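Local coordinates for protein aldehyde reductase YahK (Escherichia coli, PDB 1UUF) that reduces a wide range of aldehydes to the corresponding alcohols as a zinc-dependent dehydrogenase, strongly preferring NADPH over NADH as electron donor, at residues V333-M338 and V356-V361; I54-V59 and Q169-A174; Q33-M38 and Q343-Y348. One frame throughout, in Å; residues are numbered along the deposited sequence.

Contact 1 (V333-M338 and V356-V361); sequences VADIEM and VKYRFV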
loop_
_atom_site.group_PDB
_atom_site.type_symbol
_atom_site.label_atom_id
_atom_site.label_comp_id
_atom_site.label_asym_id
_atom_site.label_seq_id
_atom_site.Cartn_x
_atom_site.Cartn_y
_atom_site.Cartn_z
ATOM N N VAL A 333 15.338 -5.173 25.321
ATOM C CA VAL A 333 15.746 -3.789 25.525
ATOM C C VAL A 333 16.581 -3.385 24.320
ATOM O O VAL A 333 16.965 -4.234 23.512
ATOM C CB VAL A 333 16.612 -3.604 26.796
ATOM C CG1 VAL A 333 15.827 -4.010 28.022
ATOM C CG2 VAL A 333 17.893 -4.414 26.685
ATOM N N ALA A 334 16.859 -2.094 24.199
ATOM C CA ALA A 334 17.665 -1.598 23.093
ATOM C C ALA A 334 19.140 -1.739 23.449
ATOM O O ALA A 334 19.490 -1.801 24.627
ATOM C CB ALA A 334 17.342 -0.129 22.830
ATOM N N ASP A 335 19.995 -1.818 22.433
ATOM C CA ASP A 335 21.439 -1.891 22.657
ATOM C C ASP A 335 21.835 -0.423 22.631
ATOM O O ASP A 335 21.657 0.251 21.619
ATOM C CB ASP A 335 22.133 -2.656 21.532
ATOM C CG ASP A 335 21.650 -4.087 21.422
ATOM O OD1 ASP A 335 21.338 -4.691 22.468
ATOM O OD2 ASP A 335 21.591 -4.613 20.292
ATOM N N ILE A 336 22.381 0.067 23.735
ATOM C CA ILE A 336 22.692 1.485 23.827
ATOM C C ILE A 336 24.110 1.876 24.192
ATOM O O ILE A 336 24.921 1.052 24.613
ATOM C CB ILE A 336 21.776 2.152 24.871
ATOM C CG1 ILE A 336 22.159 1.663 26.276
ATOM C CG2 ILE A 336 20.321 1.789 24.604
ATOM C CD1 ILE A 336 21.422 2.360 27.406
ATOM N N GLU A 337 24.387 3.165 24.018
ATOM C CA GLU A 337 25.662 3.751 24.389
ATOM C C GLU A 337 25.270 4.982 25.185
ATOM O O GLU A 337 24.696 5.927 24.642
ATOM C CB GLU A 337 26.488 4.175 23.179
ATOM C CG GLU A 337 27.860 4.695 23.597
ATOM C CD GLU A 337 28.762 5.006 22.431
ATOM O OE1 GLU A 337 28.692 4.279 21.417
ATOM O OE2 GLU A 337 29.557 5.968 22.538
ATOM N N MET A 338 25.566 4.958 26.478
ATOM C CA MET A 338 25.221 6.065 27.357
ATOM C C MET A 338 26.154 7.253 27.152
ATOM O O MET A 338 27.366 7.085 27.016
ATOM C CB MET A 338 25.282 5.598 28.811
ATOM C CG MET A 338 24.593 6.524 29.791
ATOM S SD MET A 338 24.516 5.796 31.433
ATOM C CE MET A 338 23.151 4.660 31.232
ATOM N N VAL A 356 27.086 3.964 15.777
ATOM C CA VAL A 356 26.559 3.690 17.108
ATOM C C VAL A 356 25.856 2.335 17.078
ATOM O O VAL A 356 25.247 1.963 16.071
ATOM C CB VAL A 356 25.573 4.797 17.578
ATOM C CG1 VAL A 356 24.338 4.827 16.686
ATOM C CG2 VAL A 356 25.184 4.561 19.031
ATOM N N LYS A 357 25.952 1.591 18.177
ATOM C CA LYS A 357 25.338 0.273 18.258
ATOM C C LYS A 357 24.426 0.118 19.474
ATOM O O LYS A 357 24.850 -0.397 20.511
ATOM C CB LYS A 357 26.425 -0.808 18.292
ATOM C CG LYS A 357 27.247 -0.900 17.012
ATOM C CD LYS A 357 28.271 -2.032 17.061
ATOM C CE LYS A 357 29.361 -1.773 18.090
ATOM N NZ LYS A 357 28.855 -1.797 19.493
ATOM N N TYR A 358 23.171 0.546 19.352
ATOM C CA TYR A 358 22.642 1.143 18.129
ATOM C C TYR A 358 21.836 2.388 18.443
ATOM O O TYR A 358 21.200 2.966 17.559
ATOM C CB TYR A 358 21.735 0.151 17.403
ATOM C CG TYR A 358 22.486 -1.014 16.828
ATOM C CD1 TYR A 358 22.825 -2.109 17.616
ATOM C CD2 TYR A 358 22.925 -0.985 15.508
ATOM C CE1 TYR A 358 23.592 -3.150 17.101
ATOM C CE2 TYR A 358 23.691 -2.015 14.984
ATOM C CZ TYR A 358 24.021 -3.091 15.785
ATOM O OH TYR A 358 24.794 -4.103 15.269
ATOM N N ARG A 359 21.873 2.801 19.701
ATOM C CA ARG A 359 21.114 3.960 20.134
ATOM C C ARG A 359 21.837 4.709 21.239
ATOM O O ARG A 359 22.310 4.103 22.200
ATOM C CB ARG A 359 19.747 3.501 20.653
ATOM C CG ARG A 359 18.545 3.971 19.845
ATOM C CD ARG A 359 18.278 5.451 20.063
ATOM N NE ARG A 359 16.990 5.870 19.509
ATOM C CZ ARG A 359 16.724 5.972 18.210
ATOM N NH1 ARG A 359 17.657 5.685 17.312
ATOM N NH2 ARG A 359 15.523 6.367 17.809
ATOM N N PHE A 360 21.939 6.025 21.096
ATOM C CA PHE A 360 22.559 6.824 22.138
ATOM C C PHE A 360 21.478 7.120 23.167
ATOM O O PHE A 360 20.323 7.351 22.810
ATOM C CB PHE A 360 23.087 8.154 21.590
ATOM C CG PHE A 360 24.358 8.032 20.805
ATOM C CD1 PHE A 360 24.365 8.245 19.431
ATOM C CD2 PHE A 360 25.551 7.712 21.440
ATOM C CE1 PHE A 360 25.543 8.143 18.698
ATOM C CE2 PHE A 360 26.738 7.607 20.718
ATOM C CZ PHE A 360 26.735 7.821 19.343
ATOM N N VAL A 361 21.848 7.092 24.442
ATOM C CA VAL A 361 20.913 7.403 25.513
ATOM C C VAL A 361 21.595 8.358 26.479
ATOM O O VAL A 361 22.680 8.079 26.989
ATOM C CB VAL A 361 20.452 6.140 26.272
ATOM C CG1 VAL A 361 19.603 6.530 27.481
ATOM C CG2 VAL A 361 19.630 5.264 25.347
HETATM O O HOH W 1 27.829 2.062 20.335
#
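Glu337 and Phe360 sit opposite each other in a parallel pairing of strands 336-338 and 359-361, whose axes approach to 4.6 Å and cross at -32°. These are the two strands of a beta-alpha-beta unit, with helix 344-352 between them in the chain. The backbone ladder runs from Glu337 N to Arg359 O at 2.9 Å and from Glu337 O back to Val361 N at 3.1 Å. Just before it in the chain, Asp335 O accepts from Tyr358 N at 2.7 Å, nearly straight (173°) although the donor stands well above the carbonyl plane. The peptide bond before Tyr358 is cis.

On one face Ile336 and Val361 make an apolar patch, CG2 to CG2 at 3.6 Å, and Ala171 of helix 170-173 covers the Ile336 end. Arg359 starts on this face too, but its chain bends and leads the guanidinium away to a salt bridge with Glu83, near Cys60 of the catalytic zinc site. On the other face Glu337 lies alongside the Phe360 ring, its carboxylate turned 66° from the ring plane and CD 3.7 Å from CE2. An extended chain, with CG anti to the backbone N, carries it there. The Phe360 ring is backed over its centre by Val356 CG2. Both carboxylate oxygens are held: OE2 pairs with Arg350 in a salt bridge, while Glu337 OE1 accepts from a water at 2.6 Å, and that same water oxygen accepts a bond from Lys357 N at 2.9 Å.

Contact 2 (I54-V59 and Q169-A174); sequences IAYCGV and QLAAVA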
loop_
_atom_site.group_PDB
_atom_site.type_symbol
_atom_site.label_atom_id
_atom_site.label_comp_id
_atom_site.label_asym_id
_atom_site.label_seq_id
_atom_site.Cartn_x
_atom_site.Cartn_y
_atom_site.Cartn_z
ATOM N N ILE A 54 13.111 12.779 35.045
ATOM C CA ILE A 54 13.712 12.030 33.948
ATOM C C ILE A 54 15.072 11.432 34.276
ATOM O O ILE A 54 15.993 12.131 34.702
ATOM C CB ILE A 54 13.826 12.912 32.689
ATOM C CG1 ILE A 54 12.440 13.430 32.299
ATOM C CG2 ILE A 54 14.419 12.111 31.537
ATOM C CD1 ILE A 54 12.435 14.311 31.061
ATOM N N ALA A 55 15.193 10.123 34.076
ATOM C CA ALA A 55 16.444 9.433 34.346
ATOM C C ALA A 55 17.270 9.331 33.073
ATOM O O ALA A 55 18.468 9.619 33.077
ATOM C CB ALA A 55 16.167 8.041 34.907
ATOM N N TYR A 56 16.625 8.927 31.982
ATOM C CA TYR A 56 17.313 8.783 30.705
ATOM C C TYR A 56 16.441 9.196 29.532
ATOM O O TYR A 56 15.212 9.158 29.608
ATOM C CB TYR A 56 17.754 7.331 30.488
ATOM C CG TYR A 56 18.575 6.766 31.619
ATOM C CD1 TYR A 56 17.973 6.038 32.648
ATOM C CD2 TYR A 56 19.946 7.005 31.693
ATOM C CE1 TYR A 56 18.720 5.564 33.723
ATOM C CE2 TYR A 56 20.702 6.537 32.764
ATOM C CZ TYR A 56 20.081 5.821 33.775
ATOM O OH TYR A 56 20.820 5.379 34.849
ATOM N N CYS A 57 17.088 9.592 28.441
ATOM C CA CYS A 57 16.369 9.978 27.235
ATOM C C CYS A 57 17.142 9.514 26.010
ATOM O O CYS A 57 18.299 9.886 25.819
ATOM C CB CYS A 57 16.166 11.496 27.170
ATOM S SG CYS A 57 15.114 12.010 25.769
ATOM N N GLY A 58 16.498 8.690 25.190
ATOM C CA GLY A 58 17.135 8.199 23.984
ATOM C C GLY A 58 17.266 9.310 22.960
ATOM O O GLY A 58 16.479 10.257 22.958
ATOM N N VAL A 59 18.270 9.207 22.098
ATOM C CA VAL A 59 18.487 10.213 21.068
ATOM C C VAL A 59 17.962 9.662 19.746
ATOM O O VAL A 59 18.444 8.645 19.243
ATOM C CB VAL A 59 19.983 10.563 20.952
ATOM C CG1 VAL A 59 20.190 11.637 19.891
ATOM C CG2 VAL A 59 20.503 11.046 22.309
ATOM N N GLN A 169 17.624 -1.778 34.149
ATOM C CA GLN A 169 17.545 -1.715 32.693
ATOM C C GLN A 169 16.854 -0.470 32.150
ATOM O O GLN A 169 16.614 -0.375 30.950
ATOM C CB GLN A 169 16.824 -2.950 32.155
ATOM C CG GLN A 169 17.710 -4.170 32.014
ATOM C CD GLN A 169 16.967 -5.348 31.420
ATOM O OE1 GLN A 169 17.574 -6.254 30.850
ATOM N NE2 GLN A 169 15.648 -5.347 31.558
ATOM N N LEU A 170 16.544 0.482 33.024
ATOM C CA LEU A 170 15.856 1.702 32.605
ATOM C C LEU A 170 16.426 2.408 31.383
ATOM O O LEU A 170 15.684 2.758 30.467
ATOM C CB LEU A 170 15.793 2.706 33.758
ATOM C CG LEU A 170 14.476 2.776 34.526
ATOM C CD1 LEU A 170 14.517 3.988 35.446
ATOM C CD2 LEU A 170 13.300 2.891 33.562
ATOM N N ALA A 171 17.738 2.632 31.373
ATOM C CA ALA A 171 18.375 3.323 30.257
ATOM C C ALA A 171 18.166 2.606 28.930
ATOM O O ALA A 171 17.915 3.244 27.902
ATOM C CB ALA A 171 19.861 3.483 30.520
ATOM N N ALA A 172 18.275 1.281 28.954
ATOM C CA ALA A 172 18.114 0.479 27.744
ATOM C C ALA A 172 16.661 0.402 27.291
ATOM O O ALA A 172 16.378 0.038 26.148
ATOM C CB ALA A 172 18.674 -0.922 27.970
ATOM N N VAL A 173 15.739 0.740 28.190
ATOM C CA VAL A 173 14.315 0.732 27.865
ATOM C C VAL A 173 13.919 2.022 27.136
ATOM O O VAL A 173 12.992 2.036 26.324
ATOM C CB VAL A 173 13.465 0.608 29.157
ATOM C CG1 VAL A 173 11.994 0.849 28.853
ATOM C CG2 VAL A 173 13.662 -0.770 29.770
ATOM N N ALA A 174 14.644 3.100 27.420
ATOM C CA ALA A 174 14.354 4.403 26.836
ATOM C C ALA A 174 14.024 4.419 25.338
ATOM O O ALA A 174 12.973 4.919 24.944
ATOM C CB ALA A 174 15.501 5.371 27.139
#
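Tyr56 lays one face of its ring against Ala171, and this CH-pi contact is the centre of the interface. The methyl CB of Ala171 stands 3.6 Å from the ring centroid of Tyr56, only 8° off the ring normal, so it sits almost squarely over the middle. Next to it the helix backbone closes in on the same ring, with Ala171 CA 3.6 Å from Tyr56 CD1. The ring reaches this place with CG anti to the carbonyl carbon (chi1 -54°), leaning out from the strand toward the helix. Were a serine here instead, Ala171 would probably lose the aromatic face it rests on, leaving a gap between strand and helix.

The strand belongs to the GroES-like part of this zinc-dependent alcohol dehydrogenase, and helix 170-173 lies just ahead of helix 176-189, which carries the zinc ligand Cys178. Ala55 and Tyr56 form a classic beta bulge opposite Val85 on the neighbouring strand 84-91.

The remaining contacts are looser packing. Leu170 makes two apolar ones: its CB comes obliquely to the ring, 4.1 Å from Tyr56 CE1, while Leu170 CD1 lies 4.4 Å from Ala55 CB. Farther along the strand Ala174 turns its methyl toward Gly58, where CB lies 4.0 Å from the backbone N of the glycine.

Among the backbone bonds, Leu170 O accepts from Val173 N at 3.0 Å. The same oxygen also takes Ala174 N. Met338 of strand 336-339 touches both Tyr56 and Ala171.

Contact 3 (Q33-M38 and Q343-Y348); sequences QPLEPM and QINEAY
Leu35 faces helix 344-348 and meets three of its residues in turn, starting from the backbone. Its CB lies 3.6 Å from Asn345 OD1, close beside the amide that grips the leucine's own peptide groups. CG stays near the same oxygen and comes to 4.2 Å from Tyr348 CE2. At the tip, CD1 is wedged between two side chains, each crossing the leucine at about a right angle: Ile344 CG2 at 3.4 Å, tighter than a usual carbon contact, and Tyr348 CE2 at 3.5 Å. Having CG anti to the carbonyl carbon (chi1 -64°) turns the branch toward Ile344 and Tyr348; Val67 of helix 61-68 and Val26 of strand 24-27 also pack on the leucine.

The contact joins the N-terminal antiparallel hairpin, strands 24-27 and 36-39, to the helix of the beta-alpha-beta unit near the C terminus of the chain. Asn345 makes the polar part of the join, its amide matched against the backbone of a single residue. OD1 accepts from Leu35 N at 2.9 Å, in the carbonyl plane and on a lone pair. On the other branch, ND2 donates to Leu35 O at 3.0 Å with a straight approach (163°), the acceptor lying only 2° out of the amide plane. Two such bonds to one residue fix the rotation of the amide. Tyr348 points its hydroxyl past the leucine to a hydrogen bond with Tyr149.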
loop_
_atom_site.group_PDB
_atom_site.type_symbol
_atom_site.label_atom_id
_atom_site.label_comp_id
_atom_site.label_asym_id
_atom_site.label_seq_id
_atom_site.Cartn_x
_atom_site.Cartn_y
_atom_site.Cartn_z
ATOM N N GLN A 33 22.777 26.723 15.475
ATOM C CA GLN A 33 23.432 26.740 16.777
ATOM C C GLN A 33 23.426 25.363 17.423
ATOM O O GLN A 33 22.385 24.714 17.510
ATOM C CB GLN A 33 22.742 27.738 17.708
ATOM C CG GLN A 33 23.165 29.183 17.504
ATOM C CD GLN A 33 22.330 30.148 18.320
ATOM O OE1 GLN A 33 21.168 30.401 18.000
ATOM N NE2 GLN A 33 22.913 30.684 19.385
ATOM N N PRO A 34 24.600 24.892 17.868
ATOM C CA PRO A 34 24.691 23.578 18.511
ATOM C C PRO A 34 23.900 23.576 19.813
ATOM O O PRO A 34 23.669 24.629 20.407
ATOM C CB PRO A 34 26.189 23.418 18.753
ATOM C CG PRO A 34 26.795 24.194 17.619
ATOM C CD PRO A 34 25.944 25.438 17.606
ATOM N N LEU A 35 23.480 22.395 20.254
ATOM C CA LEU A 35 22.728 22.287 21.495
ATOM C C LEU A 35 23.592 22.789 22.644
ATOM O O LEU A 35 24.791 22.510 22.700
ATOM C CB LEU A 35 22.326 20.831 21.751
ATOM C CG LEU A 35 21.367 20.188 20.747
ATOM C CD1 LEU A 35 21.251 18.694 21.037
ATOM C CD2 LEU A 35 20.007 20.859 20.834
ATOM N N GLU A 36 22.977 23.528 23.559
ATOM C CA GLU A 36 23.691 24.075 24.705
ATOM C C GLU A 36 22.804 24.092 25.941
ATOM O O GLU A 36 21.584 23.957 25.844
ATOM C CB GLU A 36 24.164 25.499 24.396
ATOM C CG GLU A 36 23.038 26.434 23.977
ATOM C CD GLU A 36 23.520 27.841 23.679
ATOM O OE1 GLU A 36 23.927 28.547 24.626
ATOM O OE2 GLU A 36 23.494 28.238 22.496
ATOM N N PRO A 37 23.411 24.252 27.126
ATOM C CA PRO A 37 22.651 24.285 28.376
ATOM C C PRO A 37 21.678 25.460 28.430
ATOM O O PRO A 37 21.991 26.563 27.977
ATOM C CB PRO A 37 23.741 24.404 29.439
ATOM C CG PRO A 37 24.904 23.713 28.808
ATOM C CD PRO A 37 24.858 24.236 27.398
ATOM N N MET A 38 20.494 25.213 28.979
ATOM C CA MET A 38 19.484 26.251 29.120
ATOM C C MET A 38 18.469 25.851 30.177
ATOM O O MET A 38 18.197 24.667 30.377
ATOM C CB MET A 38 18.772 26.517 27.786
ATOM C CG MET A 38 18.114 25.306 27.145
ATOM S SD MET A 38 17.098 25.752 25.715
ATOM C CE MET A 38 18.344 26.140 24.493
ATOM N N GLN A 343 27.177 15.909 25.382
ATOM C CA GLN A 343 27.793 15.186 24.272
ATOM C C GLN A 343 26.803 14.905 23.145
ATOM O O GLN A 343 27.111 14.174 22.204
ATOM C CB GLN A 343 28.381 13.866 24.782
ATOM C CG GLN A 343 29.614 14.046 25.660
ATOM C CD GLN A 343 30.084 12.753 26.302
ATOM O OE1 GLN A 343 31.266 12.600 26.612
ATOM N NE2 GLN A 343 29.162 11.823 26.519
ATOM N N ILE A 344 25.619 15.501 23.225
ATOM C CA ILE A 344 24.608 15.253 22.208
ATOM C C ILE A 344 24.996 15.707 20.804
ATOM O O ILE A 344 24.681 15.030 19.824
ATOM C CB ILE A 344 23.258 15.891 22.601
ATOM C CG1 ILE A 344 22.877 15.454 24.017
ATOM C CG2 ILE A 344 22.175 15.436 21.640
ATOM C CD1 ILE A 344 21.649 16.144 24.569
ATOM N N ASN A 345 25.685 16.840 20.690
ATOM C CA ASN A 345 26.091 17.321 19.373
ATOM C C ASN A 345 27.023 16.315 18.700
ATOM O O ASN A 345 26.888 16.033 17.510
ATOM C CB ASN A 345 26.788 18.679 19.487
ATOM C CG ASN A 345 25.855 19.769 19.965
ATOM O OD1 ASN A 345 24.847 20.071 19.318
ATOM N ND2 ASN A 345 26.179 20.365 21.104
ATOM N N GLU A 346 27.964 15.775 19.471
ATOM C CA GLU A 346 28.905 14.789 18.947
ATOM C C GLU A 346 28.149 13.511 18.602
ATOM O O GLU A 346 28.490 12.813 17.649
ATOM C CB GLU A 346 29.996 14.479 19.979
ATOM C CG GLU A 346 30.865 15.669 20.371
ATOM C CD GLU A 346 30.297 16.458 21.540
ATOM O OE1 GLU A 346 29.160 16.963 21.434
ATOM O OE2 GLU A 346 30.995 16.570 22.571
ATOM N N ALA A 347 27.121 13.212 19.387
ATOM C CA ALA A 347 26.303 12.027 19.162
ATOM C C ALA A 347 25.602 12.131 17.810
ATOM O O ALA A 347 25.561 11.169 17.049
ATOM C CB ALA A 347 25.277 11.882 20.279
ATOM N N TYR A 348 25.057 13.305 17.506
ATOM C CA TYR A 348 24.376 13.495 16.231
ATOM C C TYR A 348 25.315 13.175 15.076
ATOM O O TYR A 348 24.945 12.461 14.144
ATOM C CB TYR A 348 23.872 14.935 16.078
ATOM C CG TYR A 348 22.689 15.307 16.949
ATOM C CD1 TYR A 348 21.798 14.340 17.411
ATOM C CD2 TYR A 348 22.434 16.642 17.267
ATOM C CE1 TYR A 348 20.677 14.696 18.171
ATOM C CE2 TYR A 348 21.320 17.008 18.021
ATOM C CZ TYR A 348 20.447 16.030 18.471
ATOM O OH TYR A 348 19.346 16.395 19.212
#

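How the contacts relate
From the N terminus, segment 33-38 opens the longest loop, which contact 3 closes some 300 residues later at helix 344-352. Contact 2 is nested inside it, bringing helix 170-173 back onto strand 49-58. Contact 1 comes after contact 2 in series but crosses contact 3, since helix 344-352 lies between its two strands. All three touch: Phe360 O probably bonds Val59 N and Ala334 N probably bonds Ala172 O between contacts 1 and 2, Val59 packs on Tyr348 between contacts 2 and 3, and Phe360 meets Ala347 between contacts 1 and 3. The C-terminal beta-alpha-beta unit thus puts both its strands in the mixed sheet, and its helix packs on the N-terminal hairpin.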